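Local atomic coordinates of phospho-2-dehydro-3-deoxyheptonate aldolase (Francisella tularensis, PDB entry 3TQK), a protein that probably condenses phosphoenolpyruvate with D-erythrose 4-phosphate to make DAHP, the first step of chorismate biosynthesis. Residues 228-239 and 259-270; 190-201 and 247-256. All coordinates share one frame; numbering follows the deposited sequence.

Contact 1: residues 228-239 and 259-270; sequences VILRGGASGPNF and KVMIDCSHGNSQ. With MN (manganese (II) ion), chain B.
Leu230 and Ile262 are paired residues on neighbouring parallel strands of the barrel. Leu230 N donates to Met261 O at 2.8 Å, and Leu230 O accepts from Asp263 N, also at 2.8 Å. Met261 N to Val228 O continues the ladder. Ile229 and Met261, a selenomethionine, lie side by side on one face of the sheet, with Ile229 CG1 4.0 Å from Met261 SE. The other face meets helices 241-253 and 276-289. Here the Leu230 side chain lies aslant the Val260 side chain, with Leu230 CD1 3.6 Å from Val260 CG1, and Phe239 CB rests on Ile262 CG2.

Asp263 links this ladder to the metal site. Its CB lies 3.5 Å from Leu230 O and 3.7 Å from Arg231 CB. With CG opposite the backbone N (chi1 -167°), the carboxylate reaches the two residues that follow Cys264. OD1 accepts Ser265 N from above the carboxylate plane, which makes an Asx turn. OD2 receives His266 ND1 on its syn side at 2.7 Å, and this oxygen lies close to the imidazole plane. OD2 also has a salt bridge to Lys183. At the far side of the ring, His266 NE2 binds manganese at 2.2 Å. Cys58, Glu299 and Asp322 complete the protein ligands. The aspartate is therefore a second-shell residue. Its bond to ND1, with the metal bond at NE2, would hold the imidazole in this rotation and is consistent with a role in presenting NE2 to the metal.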
loop_
_atom_site.group_PDB
_atom_site.type_symbol
_atom_site.label_atom_id
_atom_site.label_comp_id
_atom_site.label_asym_id
_atom_site.label_seq_id
_atom_site.Cartn_x
_atom_site.Cartn_y
_atom_site.Cartn_z
ATOM N N VAL A 228 -0.353 -8.363 15.516
ATOM C CA VAL A 228 -1.121 -8.937 14.424
ATOM C C VAL A 228 -2.610 -8.942 14.756
ATOM O O VAL A 228 -3.005 -9.114 15.924
ATOM C CB VAL A 228 -0.662 -10.387 14.139
ATOM C CG1 VAL A 228 -1.530 -11.046 13.082
ATOM C CG2 VAL A 228 0.787 -10.384 13.712
ATOM N N ILE A 229 -3.420 -8.717 13.723
ATOM C CA ILE A 229 -4.855 -8.956 13.764
ATOM C C ILE A 229 -5.137 -10.096 12.811
ATOM O O ILE A 229 -4.781 -10.009 11.641
ATOM C CB ILE A 229 -5.663 -7.738 13.274
ATOM C CG1 ILE A 229 -5.330 -6.494 14.099
ATOM C CG2 ILE A 229 -7.180 -8.049 13.313
ATOM C CD1 ILE A 229 -5.721 -5.197 13.431
ATOM N N LEU A 230 -5.782 -11.151 13.298
ATOM C CA LEU A 230 -6.177 -12.284 12.450
ATOM C C LEU A 230 -7.615 -12.056 11.973
ATOM O O LEU A 230 -8.508 -11.855 12.780
ATOM C CB LEU A 230 -6.062 -13.604 13.210
ATOM C CG LEU A 230 -4.663 -14.016 13.698
ATOM C CD1 LEU A 230 -4.748 -15.228 14.624
ATOM C CD2 LEU A 230 -3.718 -14.286 12.527
ATOM N N ARG A 231 -7.829 -12.105 10.662
ATOM C CA ARG A 231 -9.105 -11.702 10.056
ATOM C C ARG A 231 -9.517 -12.551 8.858
ATOM O O ARG A 231 -10.313 -12.111 8.036
ATOM C CB ARG A 231 -9.053 -10.217 9.640
ATOM C CG ARG A 231 -7.824 -9.812 8.842
ATOM C CD ARG A 231 -7.845 -10.251 7.376
ATOM N NE ARG A 231 -8.855 -9.534 6.595
ATOM C CZ ARG A 231 -9.298 -9.904 5.396
ATOM N NH1 ARG A 231 -8.845 -11.000 4.802
ATOM N NH2 ARG A 231 -10.209 -9.161 4.783
ATOM N N GLY A 232 -8.982 -13.757 8.761
ATOM C CA GLY A 232 -9.320 -14.653 7.662
ATOM C C GLY A 232 -8.731 -14.243 6.326
ATOM O O GLY A 232 -7.765 -13.479 6.266
ATOM N N GLY A 233 -9.320 -14.757 5.252
ATOM C CA GLY A 233 -8.829 -14.509 3.891
ATOM C C GLY A 233 -9.064 -15.720 3.012
ATOM O O GLY A 233 -9.742 -16.649 3.426
ATOM N N ALA A 234 -8.493 -15.721 1.809
ATOM C CA ALA A 234 -8.723 -16.804 0.833
ATOM C C ALA A 234 -8.346 -18.189 1.370
ATOM O O ALA A 234 -8.950 -19.181 0.976
ATOM C CB ALA A 234 -7.979 -16.519 -0.465
ATOM N N SER A 235 -7.356 -18.241 2.264
ATOM C CA SER A 235 -6.970 -19.473 2.987
ATOM C C SER A 235 -8.078 -20.041 3.880
ATOM O O SER A 235 -7.989 -21.181 4.341
ATOM C CB SER A 235 -5.784 -19.175 3.919
ATOM O OG SER A 235 -4.572 -19.031 3.226
ATOM N N GLY A 236 -9.081 -19.219 4.180
ATOM C CA GLY A 236 -10.150 -19.578 5.106
ATOM C C GLY A 236 -9.956 -18.913 6.463
ATOM O O GLY A 236 -8.931 -18.282 6.707
ATOM N N PRO A 237 -10.939 -19.065 7.361
ATOM C CA PRO A 237 -10.867 -18.423 8.677
ATOM C C PRO A 237 -9.638 -18.854 9.496
ATOM O O PRO A 237 -9.255 -20.022 9.465
ATOM C CB PRO A 237 -12.172 -18.869 9.365
ATOM C CG PRO A 237 -13.080 -19.311 8.242
ATOM C CD PRO A 237 -12.165 -19.875 7.197
ATOM N N ASN A 238 -9.026 -17.903 10.197
ATOM C CA ASN A 238 -7.834 -18.171 11.001
ATOM C C ASN A 238 -7.989 -17.769 12.471
ATOM O O ASN A 238 -7.067 -17.228 13.073
ATOM C CB ASN A 238 -6.585 -17.516 10.368
ATOM C CG ASN A 238 -6.729 -16.003 10.152
ATOM O OD1 ASN A 238 -7.612 -15.347 10.717
ATOM N ND2 ASN A 238 -5.840 -15.445 9.332
ATOM N N PHE A 239 -9.159 -18.058 13.037
ATOM C CA PHE A 239 -9.463 -17.738 14.432
ATOM C C PHE A 239 -9.166 -18.895 15.381
ATOM O O PHE A 239 -9.089 -18.681 16.587
ATOM C CB PHE A 239 -10.928 -17.296 14.590
ATOM C CG PHE A 239 -11.938 -18.355 14.222
ATOM C CD1 PHE A 239 -12.572 -18.330 12.990
ATOM C CD2 PHE A 239 -12.257 -19.370 15.111
ATOM C CE1 PHE A 239 -13.500 -19.301 12.644
ATOM C CE2 PHE A 239 -13.177 -20.350 14.773
ATOM C CZ PHE A 239 -13.801 -20.313 13.534
ATOM N N LYS A 259 0.896 -9.777 21.826
ATOM C CA LYS A 259 -0.089 -10.855 21.677
ATOM C C LYS A 259 -0.974 -10.672 20.435
ATOM O O LYS A 259 -0.760 -9.756 19.642
ATOM C CB LYS A 259 -0.952 -10.979 22.940
ATOM C CG LYS A 259 -0.188 -11.043 24.247
ATOM C CD LYS A 259 0.676 -12.262 24.396
ATOM C CE LYS A 259 1.064 -12.418 25.866
ATOM N NZ LYS A 259 1.717 -13.705 26.128
ATOM N N VAL A 260 -1.967 -11.551 20.291
ATOM C CA VAL A 260 -2.789 -11.651 19.086
ATOM C C VAL A 260 -4.182 -11.081 19.310
ATOM O O VAL A 260 -4.805 -11.338 20.339
ATOM C CB VAL A 260 -2.940 -13.137 18.671
ATOM C CG1 VAL A 260 -3.934 -13.295 17.544
ATOM C CG2 VAL A 260 -1.583 -13.727 18.279
HETATM N N MSE A 261 -4.655 -10.308 18.341
HETATM C CA MSE A 261 -6.044 -9.875 18.268
HETATM C C MSE A 261 -6.758 -10.651 17.155
HETATM O O MSE A 261 -6.165 -10.911 16.100
HETATM C CB MSE A 261 -6.121 -8.372 17.979
HETATM C CG MSE A 261 -7.536 -7.866 17.645
HETATM SE SE MSE A 261 -7.608 -5.940 17.384
HETATM C CE MSE A 261 -7.188 -5.326 19.209
ATOM N N ILE A 262 -8.031 -10.996 17.372
ATOM C CA ILE A 262 -8.811 -11.700 16.356
ATOM C C ILE A 262 -10.064 -10.916 15.935
ATOM O O ILE A 262 -10.884 -10.536 16.757
ATOM C CB ILE A 262 -9.204 -13.118 16.825
ATOM C CG1 ILE A 262 -7.972 -13.862 17.351
ATOM C CG2 ILE A 262 -9.848 -13.903 15.673
ATOM C CD1 ILE A 262 -8.228 -15.268 17.812
ATOM N N ASP A 263 -10.201 -10.686 14.639
ATOM C CA ASP A 263 -11.397 -10.060 14.079
ATOM C C ASP A 263 -12.479 -11.122 14.012
ATOM O O ASP A 263 -12.280 -12.138 13.363
ATOM C CB ASP A 263 -11.088 -9.530 12.675
ATOM C CG ASP A 263 -12.173 -8.588 12.132
ATOM O OD1 ASP A 263 -13.315 -8.607 12.642
ATOM O OD2 ASP A 263 -11.872 -7.828 11.176
ATOM N N CYS A 264 -13.607 -10.919 14.693
ATOM C CA CYS A 264 -14.723 -11.860 14.579
ATOM C C CYS A 264 -15.477 -11.725 13.249
ATOM O O CYS A 264 -16.271 -12.605 12.897
ATOM C CB CYS A 264 -15.731 -11.672 15.714
ATOM S SG CYS A 264 -15.036 -11.847 17.346
ATOM N N SER A 265 -15.243 -10.626 12.534
ATOM C CA SER A 265 -15.993 -10.291 11.327
ATOM C C SER A 265 -15.150 -10.509 10.061
ATOM O O SER A 265 -14.176 -11.262 10.075
ATOM C CB SER A 265 -16.463 -8.831 11.421
ATOM O OG SER A 265 -17.513 -8.570 10.516
ATOM N N HIS A 266 -15.541 -9.843 8.976
ATOM C CA HIS A 266 -14.861 -9.933 7.671
ATOM C C HIS A 266 -14.565 -11.380 7.269
ATOM O O HIS A 266 -15.485 -12.192 7.204
ATOM C CB HIS A 266 -13.624 -9.026 7.655
ATOM C CG HIS A 266 -13.942 -7.608 8.004
ATOM N ND1 HIS A 266 -13.646 -7.062 9.235
ATOM C CD2 HIS A 266 -14.594 -6.645 7.309
ATOM C CE1 HIS A 266 -14.071 -5.810 9.269
ATOM N NE2 HIS A 266 -14.662 -5.538 8.118
ATOM N N GLY A 267 -13.304 -11.710 7.015
ATOM C CA GLY A 267 -12.960 -13.053 6.549
ATOM C C GLY A 267 -13.259 -14.183 7.522
ATOM O O GLY A 267 -13.471 -15.326 7.100
ATOM N N ASN A 268 -13.275 -13.893 8.821
ATOM C CA ASN A 268 -13.507 -14.954 9.814
ATOM C C ASN A 268 -14.986 -15.334 9.960
ATOM O O ASN A 268 -15.314 -16.507 10.149
ATOM C CB ASN A 268 -12.892 -14.584 11.174
ATOM C CG ASN A 268 -11.412 -14.909 11.256
ATOM O OD1 ASN A 268 -10.645 -14.237 11.950
ATOM N ND2 ASN A 268 -11.006 -15.942 10.553
ATOM N N SER A 269 -15.870 -14.344 9.875
ATOM C CA SER A 269 -17.310 -14.608 9.838
ATOM C C SER A 269 -17.762 -14.899 8.407
ATOM O O SER A 269 -18.918 -15.270 8.175
ATOM C CB SER A 269 -18.102 -13.427 10.413
ATOM O OG SER A 269 -18.140 -12.323 9.525
ATOM N N GLN A 270 -16.836 -14.738 7.460
ATOM C CA GLN A 270 -17.105 -14.834 6.020
ATOM C C GLN A 270 -18.199 -13.843 5.604
ATOM O O GLN A 270 -19.062 -14.152 4.790
ATOM C CB GLN A 270 -17.432 -16.284 5.621
ATOM C CG GLN A 270 -16.235 -17.228 5.788
ATOM C CD GLN A 270 -16.606 -18.701 5.731
ATOM O OE1 GLN A 270 -17.447 -19.181 6.501
ATOM N NE2 GLN A 270 -15.959 -19.433 4.832
HETATM MN MN MN B . -16.091 -3.890 7.608
HETATM O O HOH W 1 1.207 -9.644 17.836
HETATM O O HOH W 2 -11.905 -16.310 5.432
#

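Contact 2: residues 190-201 and 247-256; sequences VQVAVDAVKSAT and CIAKLKKADI. With CA (calcium ion), chain D.
Lys198 leaves its backbone with CG trans to N (chi1 -177°) and bends at chi2 (57°). It then runs nearly extended to Ala254, where NZ donates to Ala254 O at 2.9 Å. On the way its CD passes obliquely by Ile256 CD1. The carbonyl it reaches lies just past the end of helix 241-253, where a positive charge is probably favourable. A Schellman motif closes that end, with Ile256 N bonded to Leu251 O and Asp255, at positive phi, as its C-prime residue. Asp255 OD1 binds a calcium ion at 2.7 Å.

Val194 is the central apolar residue. Its two methyls divide the work: CG1 meets Ala254 CB at 4.0 Å, and CG2 meets Leu251 CD2 at 3.9 Å. At one end of the interface Val190 CG1 touches Cys247 SG at 3.7 Å. At the other, Thr201 CG2 and Ile256 CD1 meet tip to tip at 3.7 Å. Gln191 lies obliquely across the Lys250 chain, its OE1 3.6 Å from Lys250 CE. Gln191 NE2 donates to Asp195 OD1 and to a water that bridges to Lys250 O. Lys250 NZ itself pairs with Asp246. Thr98 of the second subunit packs on Lys198. Segments 191-200 and 247-253 of these helices cross at -37° and run roughly parallel, as neighbouring outer helices do in a TIM barrel.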
loop_
_atom_site.group_PDB
_atom_site.type_symbol
_atom_site.label_atom_id
_atom_site.label_comp_id
_atom_site.label_asym_id
_atom_site.label_seq_id
_atom_site.Cartn_x
_atom_site.Cartn_y
_atom_site.Cartn_z
ATOM N N VAL A 190 -0.227 -14.733 7.231
ATOM C CA VAL A 190 0.051 -14.114 8.530
ATOM C C VAL A 190 1.506 -13.649 8.628
ATOM O O VAL A 190 1.819 -12.703 9.355
ATOM C CB VAL A 190 -0.254 -15.100 9.670
ATOM C CG1 VAL A 190 0.160 -14.521 11.037
ATOM C CG2 VAL A 190 -1.731 -15.479 9.649
ATOM N N GLN A 191 2.391 -14.291 7.876
ATOM C CA GLN A 191 3.809 -13.944 7.929
ATOM C C GLN A 191 4.031 -12.480 7.572
ATOM O O GLN A 191 4.794 -11.790 8.251
ATOM C CB GLN A 191 4.650 -14.851 7.018
ATOM C CG GLN A 191 6.161 -14.624 7.133
ATOM C CD GLN A 191 6.694 -14.913 8.530
ATOM O OE1 GLN A 191 6.611 -16.042 9.013
ATOM N NE2 GLN A 191 7.236 -13.894 9.186
ATOM N N VAL A 192 3.359 -12.004 6.519
ATOM C CA VAL A 192 3.498 -10.611 6.116
ATOM C C VAL A 192 3.064 -9.645 7.207
ATOM O O VAL A 192 3.639 -8.572 7.323
ATOM C CB VAL A 192 2.774 -10.298 4.785
ATOM C CG1 VAL A 192 3.404 -11.113 3.667
ATOM C CG2 VAL A 192 1.275 -10.561 4.874
ATOM N N ALA A 193 2.067 -10.005 8.013
ATOM C CA ALA A 193 1.650 -9.133 9.123
ATOM C C ALA A 193 2.694 -9.133 10.232
ATOM O O ALA A 193 2.947 -8.089 10.831
ATOM C CB ALA A 193 0.287 -9.544 9.680
ATOM N N VAL A 194 3.295 -10.301 10.493
ATOM C CA VAL A 194 4.405 -10.412 11.440
ATOM C C VAL A 194 5.584 -9.573 10.948
ATOM O O VAL A 194 6.159 -8.788 11.714
ATOM C CB VAL A 194 4.826 -11.889 11.675
ATOM C CG1 VAL A 194 6.197 -11.986 12.388
ATOM C CG2 VAL A 194 3.726 -12.641 12.464
ATOM N N ASP A 195 5.907 -9.694 9.664
ATOM C CA ASP A 195 6.947 -8.849 9.067
ATOM C C ASP A 195 6.631 -7.364 9.277
ATOM O O ASP A 195 7.523 -6.557 9.536
ATOM C CB ASP A 195 7.103 -9.093 7.559
ATOM C CG ASP A 195 7.409 -10.534 7.205
ATOM O OD1 ASP A 195 7.935 -11.291 8.054
ATOM O OD2 ASP A 195 7.109 -10.912 6.047
ATOM N N ALA A 196 5.362 -6.995 9.165
ATOM C CA ALA A 196 5.004 -5.588 9.219
ATOM C C ALA A 196 5.173 -5.073 10.637
ATOM O O ALA A 196 5.660 -3.953 10.848
ATOM C CB ALA A 196 3.575 -5.363 8.729
ATOM N N VAL A 197 4.728 -5.874 11.596
ATOM C CA VAL A 197 4.910 -5.545 13.007
ATOM C C VAL A 197 6.410 -5.341 13.289
ATOM O O VAL A 197 6.803 -4.337 13.875
ATOM C CB VAL A 197 4.321 -6.640 13.929
ATOM C CG1 VAL A 197 4.777 -6.441 15.365
ATOM C CG2 VAL A 197 2.792 -6.644 13.861
ATOM N N LYS A 198 7.232 -6.284 12.835
ATOM C CA LYS A 198 8.662 -6.231 13.052
ATOM C C LYS A 198 9.268 -4.950 12.484
ATOM O O LYS A 198 9.999 -4.239 13.184
ATOM C CB LYS A 198 9.334 -7.442 12.408
ATOM C CG LYS A 198 10.843 -7.551 12.626
ATOM C CD LYS A 198 11.203 -7.568 14.097
ATOM C CE LYS A 198 12.649 -8.035 14.328
ATOM N NZ LYS A 198 13.010 -7.829 15.758
ATOM N N SER A 199 8.952 -4.661 11.227
ATOM C CA SER A 199 9.446 -3.465 10.561
ATOM C C SER A 199 9.052 -2.195 11.293
ATOM O O SER A 199 9.843 -1.266 11.388
ATOM C CB SER A 199 8.949 -3.407 9.120
ATOM O OG SER A 199 9.392 -2.231 8.475
ATOM N N ALA A 200 7.833 -2.165 11.813
ATOM C CA ALA A 200 7.299 -0.987 12.495
ATOM C C ALA A 200 7.981 -0.685 13.843
ATOM O O ALA A 200 7.885 0.446 14.347
ATOM C CB ALA A 200 5.776 -1.123 12.677
ATOM N N THR A 201 8.650 -1.679 14.431
ATOM C CA THR A 201 9.430 -1.454 15.656
ATOM C C THR A 201 10.698 -0.620 15.407
ATOM O O THR A 201 11.252 -0.063 16.357
ATOM C CB THR A 201 9.890 -2.779 16.361
ATOM O OG1 THR A 201 10.767 -3.518 15.498
ATOM C CG2 THR A 201 8.704 -3.647 16.787
ATOM N N CYS A 247 0.676 -18.227 14.656
ATOM C CA CYS A 247 0.962 -16.798 14.658
ATOM C C CYS A 247 1.962 -16.461 15.765
ATOM O O CYS A 247 2.952 -15.756 15.522
ATOM C CB CYS A 247 -0.330 -15.987 14.836
ATOM S SG CYS A 247 -0.109 -14.208 14.702
ATOM N N ILE A 248 1.693 -16.967 16.970
ATOM C CA ILE A 248 2.605 -16.805 18.110
ATOM C C ILE A 248 4.003 -17.349 17.793
ATOM O O ILE A 248 4.998 -16.678 18.084
ATOM C CB ILE A 248 2.048 -17.482 19.406
ATOM C CG1 ILE A 248 0.837 -16.711 19.933
ATOM C CG2 ILE A 248 3.103 -17.531 20.492
ATOM C CD1 ILE A 248 1.148 -15.277 20.376
ATOM N N ALA A 249 4.082 -18.531 17.174
ATOM C CA ALA A 249 5.377 -19.090 16.763
ATOM C C ALA A 249 6.107 -18.160 15.792
ATOM O O ALA A 249 7.320 -17.966 15.906
ATOM C CB ALA A 249 5.216 -20.487 16.148
ATOM N N LYS A 250 5.365 -17.580 14.848
ATOM C CA LYS A 250 5.952 -16.685 13.849
ATOM C C LYS A 250 6.495 -15.424 14.520
ATOM O O LYS A 250 7.618 -14.988 14.226
ATOM C CB LYS A 250 4.931 -16.337 12.756
ATOM C CG LYS A 250 4.696 -17.451 11.718
ATOM C CD LYS A 250 3.535 -17.088 10.776
ATOM C CE LYS A 250 3.549 -17.860 9.439
ATOM N NZ LYS A 250 3.005 -19.256 9.466
ATOM N N LEU A 251 5.703 -14.860 15.431
ATOM C CA LEU A 251 6.115 -13.699 16.220
ATOM C C LEU A 251 7.399 -13.965 17.024
ATOM O O LEU A 251 8.356 -13.197 16.944
ATOM C CB LEU A 251 4.978 -13.243 17.158
ATOM C CG LEU A 251 3.770 -12.590 16.476
ATOM C CD1 LEU A 251 2.535 -12.594 17.384
ATOM C CD2 LEU A 251 4.106 -11.175 16.036
ATOM N N LYS A 252 7.424 -15.048 17.791
ATOM C CA LYS A 252 8.642 -15.398 18.561
ATOM C C LYS A 252 9.903 -15.486 17.695
ATOM O O LYS A 252 10.960 -15.015 18.116
ATOM C CB LYS A 252 8.461 -16.694 19.377
ATOM C CG LYS A 252 7.455 -16.583 20.549
ATOM C CD LYS A 252 7.754 -15.409 21.519
ATOM C CE LYS A 252 6.657 -15.256 22.581
ATOM N NZ LYS A 252 6.483 -16.532 23.354
ATOM N N LYS A 253 9.787 -16.054 16.494
ATOM C CA LYS A 253 10.904 -16.071 15.534
ATOM C C LYS A 253 11.433 -14.661 15.192
ATOM O O LYS A 253 12.638 -14.480 14.983
ATOM C CB LYS A 253 10.509 -16.781 14.230
ATOM C CG LYS A 253 10.997 -18.214 14.095
ATOM C CD LYS A 253 10.975 -18.700 12.619
ATOM C CE LYS A 253 11.305 -20.208 12.536
ATOM N NZ LYS A 253 11.292 -20.766 11.150
ATOM N N ALA A 254 10.539 -13.673 15.138
ATOM C CA ALA A 254 10.921 -12.275 14.877
ATOM C C ALA A 254 11.275 -11.502 16.160
ATOM O O ALA A 254 11.490 -10.282 16.117
ATOM C CB ALA A 254 9.794 -11.547 14.110
ATOM N N ASP A 255 11.330 -12.204 17.292
ATOM C CA ASP A 255 11.607 -11.599 18.595
ATOM C C ASP A 255 10.590 -10.517 18.928
ATOM O O ASP A 255 10.948 -9.440 19.426
ATOM C CB ASP A 255 13.041 -11.037 18.630
ATOM C CG ASP A 255 13.551 -10.789 20.050
ATOM O OD1 ASP A 255 12.823 -11.098 21.031
ATOM O OD2 ASP A 255 14.696 -10.293 20.190
ATOM N N ILE A 256 9.323 -10.796 18.615
ATOM C CA ILE A 256 8.212 -9.905 18.940
ATOM C C ILE A 256 7.359 -10.630 19.967
ATOM O O ILE A 256 6.962 -11.773 19.752
ATOM C CB ILE A 256 7.361 -9.558 17.693
ATOM C CG1 ILE A 256 8.189 -8.746 16.683
ATOM C CG2 ILE A 256 6.065 -8.830 18.106
ATOM C CD1 ILE A 256 8.724 -7.371 17.201
HETATM CA CA CA D . 14.608 -11.027 23.039
HETATM O O HOH W 3 8.777 -14.425 11.528
HETATM O O HOH W 4 13.338 -9.530 24.009
#

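How the contacts relate
From the N terminus the segments come in the order 190-201, 228-239, 247-256, 259-270, so the two contacts cross and neither nests in the other. Contact 2 closes the longer loop. Its 45 intervening residues include the antiparallel pair 205-209 and 215-220, and then strand 226-230. Contact 1 closes a beta-alpha-beta unit, with helix 241-253 as the crossover between its strands. The two contacts also touch. Leu230 CD2 packs on Val190 CG2 at 3.7 Å, and Val228 CG1 and Val260 CG2 both meet Cys247 SG. Together they tie two outer helices to two adjacent barrel strands, with manganese at the contact 1 end and calcium at the contact 2 end.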